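Local coordinates for leucyl-trna synthetase (Plasmodium falciparum, PDB 5FOC), which probably clears wrongly charged tRNA(Leu) through the editing domain studied here, one part of the synthetase that joins leucine to its tRNA, at residues A[144-149]-A[217-222]; A[224-229]-A[238-243]; A[13-18]-A[121-126]. The protein carries 2 engineered substitutions. One frame throughout, in Å; residues are numbered along the deposited sequence.

Contact 1: residues A[144-149]-A[217-222]; sequences NEYYYL and KIKGEH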
loop_
_atom_site.group_PDB
_atom_site.type_symbol
_atom_site.label_atom_id
_atom_site.label_comp_id
_atom_site.label_asym_id
_atom_site.label_seq_id
_atom_site.Cartn_x
_atom_site.Cartn_y
_atom_site.Cartn_z
ATOM N N ASN A 144 -6.646 11.931 -3.375
ATOM C CA ASN A 144 -6.786 13.322 -3.012
ATOM C C ASN A 144 -5.836 13.793 -1.921
ATOM O O ASN A 144 -5.890 14.962 -1.533
ATOM C CB ASN A 144 -8.258 13.542 -2.596
ATOM C CG ASN A 144 -9.200 13.372 -3.784
ATOM O OD1 ASN A 144 -8.880 13.807 -4.871
ATOM N ND2 ASN A 144 -10.329 12.740 -3.589
ATOM N N GLU A 145 -5.008 12.890 -1.397
ATOM C CA GLU A 145 -4.141 13.175 -0.247
ATOM C C GLU A 145 -2.683 13.021 -0.651
ATOM O O GLU A 145 -2.343 12.262 -1.594
ATOM C CB GLU A 145 -4.467 12.224 0.905
ATOM C CG GLU A 145 -5.928 12.283 1.345
ATOM C CD GLU A 145 -6.334 13.546 2.071
ATOM O OE1 GLU A 145 -5.489 14.352 2.485
ATOM O OE2 GLU A 145 -7.555 13.732 2.228
ATOM N N TYR A 146 -1.835 13.736 0.051
ATOM C CA TYR A 146 -0.405 13.649 -0.088
ATOM C C TYR A 146 0.219 12.401 0.527
ATOM O O TYR A 146 -0.121 11.959 1.615
ATOM C CB TYR A 146 0.252 14.870 0.525
ATOM C CG TYR A 146 0.109 16.114 -0.291
ATOM C CD1 TYR A 146 0.803 16.239 -1.486
ATOM C CD2 TYR A 146 -0.652 17.188 0.128
ATOM C CE1 TYR A 146 0.684 17.378 -2.254
ATOM C CE2 TYR A 146 -0.760 18.347 -0.621
ATOM C CZ TYR A 146 -0.056 18.423 -1.826
ATOM O OH TYR A 146 -0.155 19.564 -2.550
ATOM N N TYR A 147 1.176 11.831 -0.187
ATOM C CA TYR A 147 1.994 10.759 0.346
ATOM C C TYR A 147 3.436 11.204 0.396
ATOM O O TYR A 147 3.889 11.973 -0.467
ATOM C CB TYR A 147 1.796 9.443 -0.430
ATOM C CG TYR A 147 0.435 8.859 -0.185
ATOM C CD1 TYR A 147 -0.684 9.334 -0.865
ATOM C CD2 TYR A 147 0.237 7.893 0.817
ATOM C CE1 TYR A 147 -1.945 8.831 -0.612
ATOM C CE2 TYR A 147 -1.006 7.358 1.035
ATOM C CZ TYR A 147 -2.103 7.843 0.362
ATOM O OH TYR A 147 -3.362 7.354 0.631
ATOM N N TYR A 148 4.178 10.677 1.357
ATOM C CA TYR A 148 5.548 11.045 1.595
ATOM C C TYR A 148 6.493 9.929 1.161
ATOM O O TYR A 148 6.197 8.776 1.271
ATOM C CB TYR A 148 5.752 11.366 3.115
ATOM C CG TYR A 148 5.090 12.663 3.483
ATOM C CD1 TYR A 148 3.691 12.752 3.558
ATOM C CD2 TYR A 148 5.834 13.805 3.765
ATOM C CE1 TYR A 148 3.060 13.942 3.907
ATOM C CE2 TYR A 148 5.208 14.997 4.156
ATOM C CZ TYR A 148 3.825 15.058 4.209
ATOM O OH TYR A 148 3.180 16.226 4.568
ATOM N N LEU A 149 7.652 10.348 0.639
ATOM C CA LEU A 149 8.717 9.418 0.258
ATOM C C LEU A 149 9.854 9.650 1.250
ATOM O O LEU A 149 10.301 10.780 1.403
ATOM C CB LEU A 149 9.246 9.699 -1.194
ATOM C CG LEU A 149 8.319 9.175 -2.275
ATOM C CD1 LEU A 149 6.949 9.796 -2.320
ATOM C CD2 LEU A 149 9.045 9.453 -3.584
ATOM N N LYS A 217 6.920 14.725 -1.560
ATOM C CA LYS A 217 5.547 14.660 -1.084
ATOM C C LYS A 217 4.675 14.774 -2.334
ATOM O O LYS A 217 4.749 15.773 -3.051
ATOM C CB LYS A 217 5.285 15.794 -0.084
ATOM C CG LYS A 217 3.872 15.857 0.372
ATOM C CD LYS A 217 3.655 17.015 1.323
ATOM C CE LYS A 217 3.348 18.294 0.582
ATOM N NZ LYS A 217 3.088 19.368 1.589
ATOM N N ILE A 218 3.901 13.724 -2.613
ATOM C CA ILE A 218 3.206 13.581 -3.889
ATOM C C ILE A 218 1.730 13.195 -3.677
ATOM O O ILE A 218 1.424 12.245 -2.928
ATOM C CB ILE A 218 3.973 12.584 -4.833
ATOM C CG1 ILE A 218 5.418 13.040 -5.027
ATOM C CG2 ILE A 218 3.239 12.421 -6.129
ATOM C CD1 ILE A 218 6.295 12.061 -5.802
ATOM N N LYS A 219 0.819 13.908 -4.343
ATOM C CA LYS A 219 -0.616 13.563 -4.244
ATOM C C LYS A 219 -0.845 12.184 -4.836
ATOM O O LYS A 219 -0.223 11.811 -5.857
ATOM C CB LYS A 219 -1.542 14.592 -4.895
ATOM C CG LYS A 219 -2.307 15.468 -3.897
ATOM C CD LYS A 219 -3.275 16.425 -4.588
ATOM C CE LYS A 219 -4.499 15.722 -5.163
ATOM N NZ LYS A 219 -5.075 16.502 -6.293
ATOM N N GLY A 220 -1.688 11.401 -4.212
ATOM C CA GLY A 220 -1.902 10.016 -4.576
ATOM C C GLY A 220 -2.347 9.810 -6.013
ATOM O O GLY A 220 -1.993 8.799 -6.614
ATOM N N GLU A 221 -3.084 10.778 -6.550
ATOM C CA GLU A 221 -3.594 10.715 -7.921
ATOM C C GLU A 221 -2.463 10.441 -8.924
ATOM O O GLU A 221 -2.651 9.771 -9.948
ATOM C CB GLU A 221 -4.354 11.984 -8.299
ATOM C CG GLU A 221 -3.589 13.283 -8.261
ATOM C CD GLU A 221 -4.385 14.461 -8.829
ATOM O OE1 GLU A 221 -5.260 14.294 -9.694
ATOM O OE2 GLU A 221 -4.111 15.587 -8.436
ATOM N N HIS A 222 -1.285 10.946 -8.612
ATOM C CA HIS A 222 -0.154 10.811 -9.524
ATOM C C HIS A 222 0.415 9.423 -9.617
ATOM O O HIS A 222 1.118 9.072 -10.610
ATOM C CB HIS A 222 0.927 11.791 -9.184
ATOM C CG HIS A 222 0.485 13.196 -9.319
ATOM N ND1 HIS A 222 -0.006 13.705 -10.497
ATOM C CD2 HIS A 222 0.388 14.195 -8.408
ATOM C CE1 HIS A 222 -0.325 14.970 -10.332
ATOM N NE2 HIS A 222 -0.129 15.279 -9.061
#

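Contact 2: residues A[224-229]-A[238-243]; sequences VGLETY and LYILPM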
loop_
_atom_site.group_PDB
_atom_site.type_symbol
_atom_site.label_atom_id
_atom_site.label_comp_id
_atom_site.label_asym_id
_atom_site.label_seq_id
_atom_site.Cartn_x
_atom_site.Cartn_y
_atom_site.Cartn_z
ATOM N N VAL A 224 -1.707 6.702 -9.477
ATOM C CA VAL A 224 -2.767 5.854 -9.991
ATOM C C VAL A 224 -2.343 5.316 -11.350
ATOM O O VAL A 224 -1.902 6.048 -12.215
ATOM C CB VAL A 224 -4.133 6.570 -10.019
ATOM C CG1 VAL A 224 -5.202 5.746 -10.710
ATOM C CG2 VAL A 224 -4.567 6.803 -8.562
ATOM N N GLY A 225 -2.428 4.001 -11.473
ATOM C CA GLY A 225 -2.038 3.294 -12.735
ATOM C C GLY A 225 -0.649 2.657 -12.706
ATOM O O GLY A 225 -0.329 1.796 -13.536
ATOM N N LEU A 226 0.229 3.075 -11.783
ATOM C CA LEU A 226 1.495 2.408 -11.586
ATOM C C LEU A 226 1.290 0.941 -11.294
ATOM O O LEU A 226 0.368 0.544 -10.560
ATOM C CB LEU A 226 2.308 2.974 -10.426
ATOM C CG LEU A 226 3.133 4.226 -10.555
ATOM C CD1 LEU A 226 3.901 4.474 -9.256
ATOM C CD2 LEU A 226 4.135 4.047 -11.670
ATOM N N GLU A 227 2.189 0.132 -11.814
ATOM C CA GLU A 227 2.137 -1.306 -11.592
ATOM C C GLU A 227 2.976 -1.617 -10.354
ATOM O O GLU A 227 4.110 -1.163 -10.213
ATOM C CB GLU A 227 2.663 -2.033 -12.891
ATOM C CG GLU A 227 2.492 -3.541 -12.774
ATOM C CD GLU A 227 3.107 -4.317 -13.942
ATOM O OE1 GLU A 227 4.043 -3.777 -14.529
ATOM O OE2 GLU A 227 2.680 -5.446 -14.199
ATOM N N THR A 228 2.357 -2.366 -9.418
ATOM C CA THR A 228 3.058 -2.846 -8.207
ATOM C C THR A 228 2.964 -4.375 -8.061
ATOM O O THR A 228 2.156 -5.040 -8.735
ATOM C CB THR A 228 2.530 -2.135 -6.921
ATOM O OG1 THR A 228 1.199 -2.554 -6.707
ATOM C CG2 THR A 228 2.622 -0.605 -7.067
ATOM N N TYR A 229 3.756 -4.924 -7.132
ATOM C CA TYR A 229 3.644 -6.330 -6.808
ATOM C C TYR A 229 4.158 -6.539 -5.376
ATOM O O TYR A 229 4.873 -5.695 -4.849
ATOM C CB TYR A 229 4.372 -7.228 -7.863
ATOM C CG TYR A 229 5.848 -7.059 -7.820
ATOM C CD1 TYR A 229 6.455 -5.964 -8.416
ATOM C CD2 TYR A 229 6.648 -7.955 -7.107
ATOM C CE1 TYR A 229 7.831 -5.778 -8.350
ATOM C CE2 TYR A 229 8.018 -7.751 -6.989
ATOM C CZ TYR A 229 8.613 -6.675 -7.639
ATOM O OH TYR A 229 9.992 -6.507 -7.537
ATOM N N LEU A 238 -0.259 -5.503 -10.037
ATOM C CA LEU A 238 -1.198 -4.911 -9.113
ATOM C C LEU A 238 -1.227 -3.411 -9.290
ATOM O O LEU A 238 -0.433 -2.656 -8.682
ATOM C CB LEU A 238 -0.754 -5.272 -7.693
ATOM C CG LEU A 238 -0.367 -6.705 -7.436
ATOM C CD1 LEU A 238 0.003 -6.913 -5.933
ATOM C CD2 LEU A 238 -1.478 -7.634 -7.803
ATOM N N TYR A 239 -2.113 -2.952 -10.146
ATOM C CA TYR A 239 -2.132 -1.551 -10.487
ATOM C C TYR A 239 -2.605 -0.780 -9.268
ATOM O O TYR A 239 -3.482 -1.283 -8.517
ATOM C CB TYR A 239 -3.012 -1.295 -11.701
ATOM C CG TYR A 239 -2.508 -2.086 -12.900
ATOM C CD1 TYR A 239 -1.279 -1.821 -13.455
ATOM C CD2 TYR A 239 -3.241 -3.146 -13.383
ATOM C CE1 TYR A 239 -0.829 -2.598 -14.534
ATOM C CE2 TYR A 239 -2.801 -3.897 -14.488
ATOM C CZ TYR A 239 -1.577 -3.623 -14.993
ATOM O OH TYR A 239 -1.151 -4.384 -16.091
ATOM N N ILE A 240 -2.106 0.440 -9.172
ATOM C CA ILE A 240 -2.599 1.375 -8.129
ATOM C C ILE A 240 -3.937 1.949 -8.579
ATOM O O ILE A 240 -4.030 2.579 -9.647
ATOM C CB ILE A 240 -1.612 2.468 -7.779
ATOM C CG1 ILE A 240 -0.375 1.844 -7.192
ATOM C CG2 ILE A 240 -2.222 3.441 -6.755
ATOM C CD1 ILE A 240 0.767 2.756 -6.832
ATOM N N LEU A 241 -4.972 1.833 -7.726
ATOM C CA LEU A 241 -6.278 2.360 -7.984
ATOM C C LEU A 241 -6.721 3.341 -6.888
ATOM O O LEU A 241 -6.242 3.202 -5.781
ATOM C CB LEU A 241 -7.303 1.244 -8.057
ATOM C CG LEU A 241 -7.206 0.146 -9.117
ATOM C CD1 LEU A 241 -8.378 -0.797 -8.966
ATOM C CD2 LEU A 241 -7.229 0.778 -10.488
ATOM N N PRO A 242 -7.582 4.286 -7.221
ATOM C CA PRO A 242 -8.019 5.280 -6.227
ATOM C C PRO A 242 -9.162 4.799 -5.335
ATOM O O PRO A 242 -10.143 4.275 -5.806
ATOM C CB PRO A 242 -8.458 6.443 -7.085
ATOM C CG PRO A 242 -9.021 5.784 -8.304
ATOM C CD PRO A 242 -8.105 4.613 -8.569
ATOM N N MET A 243 -8.999 5.035 -4.015
ATOM C CA MET A 243 -10.045 4.731 -3.034
ATOM C C MET A 243 -10.115 5.941 -2.117
ATOM O O MET A 243 -9.222 6.156 -1.302
ATOM C CB MET A 243 -9.718 3.453 -2.305
ATOM C CG MET A 243 -10.708 3.077 -1.181
ATOM S SD MET A 243 -10.219 1.600 -0.246
ATOM C CE MET A 243 -11.347 0.355 -0.826
#

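Contact 3: residues A[13-18]-A[121-126]; sequences IFVSNV and VIFLGS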
loop_
_atom_site.group_PDB
_atom_site.type_symbol
_atom_site.label_atom_id
_atom_site.label_comp_id
_atom_site.label_asym_id
_atom_site.label_seq_id
_atom_site.Cartn_x
_atom_site.Cartn_y
_atom_site.Cartn_z
ATOM N N ILE A 13 5.084 -3.399 -0.905
ATOM C CA ILE A 13 4.452 -3.363 -2.212
ATOM C C ILE A 13 5.458 -2.674 -3.161
ATOM O O ILE A 13 5.591 -1.476 -3.190
ATOM C CB ILE A 13 3.067 -2.656 -2.187
ATOM C CG1 ILE A 13 2.072 -3.433 -1.324
ATOM C CG2 ILE A 13 2.487 -2.516 -3.579
ATOM C CD1 ILE A 13 0.739 -2.734 -1.139
ATOM N N PHE A 14 6.130 -3.500 -3.968
ATOM C CA PHE A 14 7.219 -3.007 -4.790
ATOM C C PHE A 14 6.632 -2.418 -6.080
ATOM O O PHE A 14 5.608 -2.883 -6.585
ATOM C CB PHE A 14 8.115 -4.192 -5.196
ATOM C CG PHE A 14 8.820 -4.851 -4.028
ATOM C CD1 PHE A 14 10.012 -4.348 -3.540
ATOM C CD2 PHE A 14 8.274 -5.961 -3.422
ATOM C CE1 PHE A 14 10.622 -4.934 -2.439
ATOM C CE2 PHE A 14 8.891 -6.561 -2.323
ATOM C CZ PHE A 14 10.051 -6.038 -1.824
ATOM N N VAL A 15 7.283 -1.365 -6.555
ATOM C CA VAL A 15 6.975 -0.784 -7.870
ATOM C C VAL A 15 7.705 -1.545 -8.998
ATOM O O VAL A 15 8.893 -1.775 -8.914
ATOM C CB VAL A 15 7.385 0.700 -7.885
ATOM C CG1 VAL A 15 7.349 1.317 -9.283
ATOM C CG2 VAL A 15 6.523 1.504 -6.892
ATOM N N SER A 16 6.912 -1.961 -9.988
ATOM C CA SER A 16 7.421 -2.673 -11.192
ATOM C C SER A 16 8.205 -1.723 -12.104
ATOM O O SER A 16 9.345 -2.001 -12.414
ATOM C CB SER A 16 6.259 -3.345 -11.974
ATOM O OG SER A 16 5.396 -4.101 -11.132
ATOM N N ASN A 17 7.609 -0.604 -12.480
ATOM C CA ASN A 17 8.287 0.347 -13.398
ATOM C C ASN A 17 8.855 1.530 -12.685
ATOM O O ASN A 17 8.280 2.626 -12.660
ATOM C CB ASN A 17 7.391 0.786 -14.559
ATOM C CG ASN A 17 8.194 1.401 -15.755
ATOM O OD1 ASN A 17 9.221 2.101 -15.608
ATOM N ND2 ASN A 17 7.702 1.144 -16.948
ATOM N N VAL A 18 10.035 1.300 -12.162
ATOM C CA VAL A 18 10.773 2.302 -11.438
ATOM C C VAL A 18 11.214 3.481 -12.247
ATOM O O VAL A 18 11.262 4.584 -11.780
ATOM C CB VAL A 18 11.911 1.700 -10.556
ATOM C CG1 VAL A 18 11.319 0.878 -9.375
ATOM C CG2 VAL A 18 12.963 0.937 -11.352
ATOM N N VAL A 121 11.947 0.751 -4.483
ATOM C CA VAL A 121 10.831 1.681 -4.263
ATOM C C VAL A 121 9.648 0.881 -3.778
ATOM O O VAL A 121 9.157 0.007 -4.460
ATOM C CB VAL A 121 10.435 2.489 -5.504
ATOM C CG1 VAL A 121 9.267 3.416 -5.175
ATOM C CG2 VAL A 121 11.633 3.240 -6.118
ATOM N N ILE A 122 9.175 1.182 -2.534
ATOM C CA ILE A 122 8.236 0.313 -1.897
ATOM C C ILE A 122 7.096 1.146 -1.279
ATOM O O ILE A 122 7.400 2.040 -0.436
ATOM C CB ILE A 122 8.899 -0.541 -0.783
ATOM C CG1 ILE A 122 9.956 -1.492 -1.346
ATOM C CG2 ILE A 122 7.850 -1.293 0.055
ATOM C CD1 ILE A 122 10.870 -2.092 -0.324
ATOM N N PHE A 123 5.861 0.884 -1.693
ATOM C CA PHE A 123 4.648 1.375 -0.998
ATOM C C PHE A 123 4.452 0.464 0.204
ATOM O O PHE A 123 4.521 -0.713 0.160
ATOM C CB PHE A 123 3.414 1.356 -1.924
ATOM C CG PHE A 123 3.404 2.428 -2.974
ATOM C CD1 PHE A 123 4.177 2.292 -4.137
ATOM C CD2 PHE A 123 2.645 3.561 -2.839
ATOM C CE1 PHE A 123 4.128 3.296 -5.112
ATOM C CE2 PHE A 123 2.622 4.557 -3.780
ATOM C CZ PHE A 123 3.352 4.418 -4.946
ATOM N N LEU A 124 4.146 1.110 1.376
ATOM C CA LEU A 124 3.916 0.291 2.566
ATOM C C LEU A 124 2.406 0.099 2.736
ATOM O O LEU A 124 1.712 1.047 3.146
ATOM C CB LEU A 124 4.533 0.969 3.782
ATOM C CG LEU A 124 6.043 0.955 3.917
ATOM C CD1 LEU A 124 6.530 1.839 5.068
ATOM C CD2 LEU A 124 6.532 -0.463 4.104
ATOM N N GLY A 125 1.914 -1.090 2.338
ATOM C CA GLY A 125 0.512 -1.427 2.307
ATOM C C GLY A 125 0.159 -1.875 3.719
ATOM O O GLY A 125 0.927 -2.591 4.288
ATOM N N SER A 126 -1.027 -1.529 4.163
ATOM C CA SER A 126 -1.443 -1.885 5.552
ATOM C C SER A 126 -2.660 -2.812 5.490
ATOM O O SER A 126 -3.615 -2.515 4.755
ATOM C CB SER A 126 -1.783 -0.580 6.213
ATOM O OG SER A 126 -2.162 -0.932 7.546
HETATM O O HOH W 1 11.276 -1.362 -6.502
#

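Contact 1: residues A[144-149]-A[217-222]
Tyr146 lies between two lysine chains, with Lys217 CE over the centre of one ring face, 3.8 Å from the ring centroid, and Lys219 CG over the rim of the opposite face. Lys217 reaches this place because its CG stands anti to the backbone N (chi1 176°) and the chain then bends at chi3. NZ of Lys217 thereby makes a cation-pi contact with Tyr146 at 4.6 Å from the ring centroid, while its CG and CD run along one face of Tyr148, CD coming to 3.4 Å from Tyr148 OH. Lysine suits this solvent-facing side: its methylenes cover the rings and its charged end can stay near water. Lys217 NZ is further engaged by Phe94 and, weakly, by Thr93 O; Lys219 NZ forms a salt bridge with Glu221.

Backbone bonds hold the two strands together: Tyr147 N to Ile218 O and Ile218 N to Tyr147 O, both at 2.8 Å, and Gly220 N to Glu145 O, also at 2.8 Å. The opposite face is the closely packed one. Because Gly220 has no side chain, the Tyr147 ring can lie close, CD1 4.0 Å from Gly220 CA. The buried Tyr147 hydroxyl is satisfied by Gly253 O and Asn142 N. Leu149 CD1 meets Ile218 CD1 at 4.2 Å. Strands 146-152 and 216-219 thus form an antiparallel pair of the editing-domain sheet, with Tyr146, Tyr148 and the lysines on the more open face, and Tyr147, Leu149 and Ile218 on the buried one, where helix 18-35 covers Leu149 and Ile218.

Contact 2: residues A[224-229]-A[238-243]
Thr228 grips the carbonyl of Leu238 with two donors. Its hydroxyl lies in the carbonyl plane, on a lone pair, with OG1 2.6 Å from Leu238 O; its amide comes from well above that plane, N being 2.9 Å from the same oxygen. The hydroxyl reaches there because OG1 sits between the backbone N and the carbonyl carbon (chi1 67°). That rotation also sends the methyl to Ile240, with Thr228 CG2 and Ile240 CD1 3.8 Å apart, so the branched threonine serves a polar and an apolar partner at once. Leu226 CB meets the same Ile240 CD1 at 3.9 Å.

On the face opposite Thr228 and Leu238, the aliphatic part of Glu227 runs obliquely past the Tyr239 ring, Glu227 CG lying 3.9 Å from Tyr239 CE1, and the carboxylate is turned to within 18° of the ring plane. Farther along, Val224 CG1 touches Pro242 CD at 3.8 Å, two compact apolar groups meeting at about a right angle.

At the Val224 end the backbone departs from the regular pairing. Gly225 N bonds to Ile240 O at 2.8 Å, whereas Ile240 N bonds to Leu226 O, so two residues stand opposite one. Gly225 has the positive phi of 100° that glycine adopts readily, and with Val224 it takes the backbone angles of a type II turn. Outside the pair, Thr139 OG1 bonds to the Thr228 hydroxyl, Phe21 and Ile24 of helix 18-35 pack on Leu226, and Leu241 lies on helix 263-274. Together these features describe an antiparallel beta hairpin, strands 227-229 and 238-242, entered through a G1 beta bulge, with Gly225 in its first position, Leu226 in its second and Ile240 opposite.

Contact 3: residues A[13-18]-A[121-126]
Ile13 and Phe123 are joined by two backbone hydrogen bonds, Ile13 N to Phe123 O at 2.9 Å and Phe123 N to Ile13 O at 2.8 Å. A third, from Val15 N to Val121 O, is longer at 3.1 Å but fairly straight (165°). Past it the strands part, and a water takes over: it accepts from Val121 N at 3.0 Å and donates only weakly to Val15 O.

Apolar side chains fill both faces of this pairing. On one, Phe14 and Ile122 lie side by side, with Phe14 CE1 3.6 Å from Ile122 CD1; the Tyr229 ring meets that of Phe14, their planes about 25° apart. On the other, Val15 CG2 abuts the edge of the Phe123 ring, in its plane, 3.5 Å from CE1. With CG1 anti to the backbone N (chi1 169°), Val15 directs CG2 at strand 120-127, where it also meets Val121 CG1; one branch at CB thus serves two neighbours. Gly125 offers bare backbone, on which Ile13 CD1 rests 3.7 Å from CA. Phe21 of helix 18-35 closes over Val15, Val121 and Phe123, while Phe223 meets the Phe123 ring edge-to-face. Asn17 begins that helix as its N-cap, its OD1 accepting from Asp20 N. This is an antiparallel pair in the buried middle of the editing-domain sheet, followed by a strand-to-helix turn folding the helix back.

In the fold
All three contacts belong to one mixed sheet. Contacts 2 and 3 are neighbours, their centres about 9 Å apart, because strand 7-15 lies between strands 120-127 and 227-229; probable hydrogen bonds join them, Tyr229 O to Phe14 N at 2.7 Å and Glu227 O to Ser16 N at 2.9 Å. Contact 1 lies farther along, its centre about 14 Å from that of contact 3 and about 13 Å from contact 2's, with strand 181-185 bridging strands 120-127 and 146-152. It is linked to contact 2 through the chain, residues 217-222 running almost directly into 224-229. Phe21 of helix 18-35 touches side chains from all three contacts, giving these parts of the editing domain a common core.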